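Local coordinates for glutamate--tRNA ligase, cytoplasmic (Saccharomyces cerevisiae, PDB 2HRA), which joins glutamate to tRNA(Glu) using ATP and, through the N-terminal GST-like domain seen here, associates with the cofactor ARC1, at residues Ile53-Asp58 against Ser185-Glu190. Sequence-based numbering, arbitrary orientation.
Sequences IKLVDD and SKSLLE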
loop_
_atom_site.group_PDB
_atom_site.type_symbol
_atom_site.label_atom_id
_atom_site.label_comp_id
_atom_site.label_asym_id
_atom_site.label_seq_id
_atom_site.Cartn_x
_atom_site.Cartn_y
_atom_site.Cartn_z
ATOM N N ILE A 53 5.447 14.528 0.947
ATOM C CA ILE A 53 4.782 13.712 1.947
ATOM C C ILE A 53 4.676 14.530 3.219
ATOM O O ILE A 53 5.632 15.164 3.624
ATOM C CB ILE A 53 5.525 12.387 2.185
ATOM C CG1 ILE A 53 5.535 11.570 0.887
ATOM C CG2 ILE A 53 4.883 11.611 3.314
ATOM C CD1 ILE A 53 6.385 10.318 0.936
ATOM N N LYS A 54 3.494 14.555 3.810
ATOM C CA LYS A 54 3.236 15.318 5.025
ATOM C C LYS A 54 2.620 14.362 6.040
ATOM O O LYS A 54 1.879 13.461 5.665
ATOM C CB LYS A 54 2.280 16.473 4.754
ATOM C CG LYS A 54 2.079 17.419 5.945
ATOM C CD LYS A 54 0.632 17.879 6.075
ATOM C CE LYS A 54 0.406 18.746 7.321
ATOM N NZ LYS A 54 0.339 17.950 8.598
ATOM N N LEU A 55 2.959 14.553 7.308
ATOM C CA LEU A 55 2.513 13.677 8.376
ATOM C C LEU A 55 1.523 14.330 9.314
ATOM O O LEU A 55 1.646 15.505 9.673
ATOM C CB LEU A 55 3.681 13.236 9.229
ATOM C CG LEU A 55 4.869 12.640 8.533
ATOM C CD1 LEU A 55 6.033 12.675 9.521
ATOM C CD2 LEU A 55 4.560 11.223 8.044
ATOM N N VAL A 56 0.540 13.540 9.724
ATOM C CA VAL A 56 -0.310 13.901 10.854
ATOM C C VAL A 56 -0.340 12.673 11.745
ATOM O O VAL A 56 0.066 11.596 11.323
ATOM C CB VAL A 56 -1.703 14.370 10.407
ATOM C CG1 VAL A 56 -1.549 15.544 9.429
ATOM C CG2 VAL A 56 -2.516 13.216 9.774
ATOM N N ASP A 57 -0.771 12.846 12.986
ATOM C CA ASP A 57 -0.727 11.768 13.959
ATOM C C ASP A 57 -1.918 11.970 14.862
ATOM O O ASP A 57 -1.807 12.454 15.990
ATOM C CB ASP A 57 0.591 11.798 14.736
ATOM C CG ASP A 57 0.897 10.489 15.435
ATOM O OD1 ASP A 57 1.160 10.527 16.648
ATOM O OD2 ASP A 57 0.877 9.420 14.791
ATOM N N ASP A 58 -3.081 11.625 14.326
ATOM C CA ASP A 58 -4.330 11.914 15.002
ATOM C C ASP A 58 -5.354 10.954 14.471
ATOM O O ASP A 58 -5.635 10.962 13.282
ATOM C CB ASP A 58 -4.756 13.351 14.710
ATOM C CG ASP A 58 -6.066 13.712 15.370
ATOM O OD1 ASP A 58 -6.646 12.856 16.081
ATOM O OD2 ASP A 58 -6.516 14.868 15.180
ATOM N N SER A 185 7.592 5.571 10.637
ATOM C CA SER A 185 7.823 5.606 12.077
ATOM C C SER A 185 8.989 6.503 12.519
ATOM O O SER A 185 8.926 7.116 13.600
ATOM C CB SER A 185 7.955 4.178 12.628
ATOM O OG SER A 185 9.290 3.706 12.617
ATOM N N LYS A 186 10.048 6.591 11.709
ATOM C CA LYS A 186 11.130 7.573 11.959
ATOM C C LYS A 186 10.674 9.011 11.739
ATOM O O LYS A 186 11.054 9.888 12.480
ATOM C CB LYS A 186 12.368 7.279 11.092
ATOM C CG LYS A 186 13.052 5.983 11.506
ATOM C CD LYS A 186 14.066 5.447 10.478
ATOM C CE LYS A 186 14.528 4.014 10.831
ATOM N NZ LYS A 186 15.404 3.954 12.058
ATOM N N SER A 187 9.859 9.244 10.720
ATOM C CA SER A 187 9.324 10.560 10.452
ATOM C C SER A 187 8.377 11.024 11.542
ATOM O O SER A 187 8.321 12.203 11.862
ATOM C CB SER A 187 8.587 10.555 9.122
ATOM O OG SER A 187 9.485 10.210 8.108
ATOM N N LEU A 188 7.616 10.090 12.097
ATOM C CA LEU A 188 6.682 10.418 13.165
ATOM C C LEU A 188 7.444 10.686 14.454
ATOM O O LEU A 188 7.050 11.548 15.249
ATOM C CB LEU A 188 5.682 9.274 13.365
ATOM C CG LEU A 188 4.590 9.180 12.293
ATOM C CD1 LEU A 188 3.945 7.799 12.331
ATOM C CD2 LEU A 188 3.572 10.296 12.508
ATOM N N LEU A 189 8.528 9.933 14.666
ATOM C CA LEU A 189 9.448 10.169 15.802
ATOM C C LEU A 189 10.035 11.565 15.763
ATOM O O LEU A 189 10.059 12.263 16.776
ATOM C CB LEU A 189 10.567 9.127 15.820
ATOM C CG LEU A 189 11.531 9.133 17.004
ATOM C CD1 LEU A 189 10.813 9.054 18.355
ATOM C CD2 LEU A 189 12.490 7.960 16.836
ATOM N N GLU A 190 10.495 11.977 14.588
ATOM C CA GLU A 190 11.077 13.301 14.426
ATOM C C GLU A 190 10.005 14.374 14.583
ATOM O O GLU A 190 10.293 15.472 15.027
ATOM C CB GLU A 190 11.775 13.434 13.069
ATOM C CG GLU A 190 13.007 12.517 12.890
ATOM C CD GLU A 190 14.081 12.735 13.965
ATOM O OE1 GLU A 190 14.704 11.732 14.388
ATOM O OE2 GLU A 190 14.290 13.899 14.396
#
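L55 lays one methyl, CD1, against the backbone and CB of S187 on helix 180-195, 3.3 Å from both S187 CB and S187 O. The carbon-carbon approach is tighter than ordinary van der Waals contact. CG of L55 stands beside its backbone N (chi1 -52°), and CD1 reaches the helix at the S187-L188 peptide, 4.0 Å from L188 N. L188 fills the neighbouring place: its side chain does not start out straight at the strand, but its CD2 branch comes closer to it, 3.6 Å from D57 OD2 and 3.9 Å from V56 O. The same methyl lies 4.4 Å from L55 CB, the one apolar side-chain pair between the segments. D57 thus offers CB, CG and one carboxylate oxygen to a methyl, while its other oxygen, OD1, forms a salt bridge with K28. The hydroxyl of S187 bonds within its own helix, to F183 O. Strand 51-56 is an outer strand of the GST-like sheet, parallel to strand 21-26; the axes of 53-56 and 185-190 approach to 9.3 Å at 63°. V56 points away from the helix, its side chain touching T24 and N26. With leucine methyls meeting CB atoms, peptide atoms and a carboxylate oxygen, and with D57 OD1 and the S187 hydroxyl bonded elsewhere, this small surface contact rests on van der Waals packing.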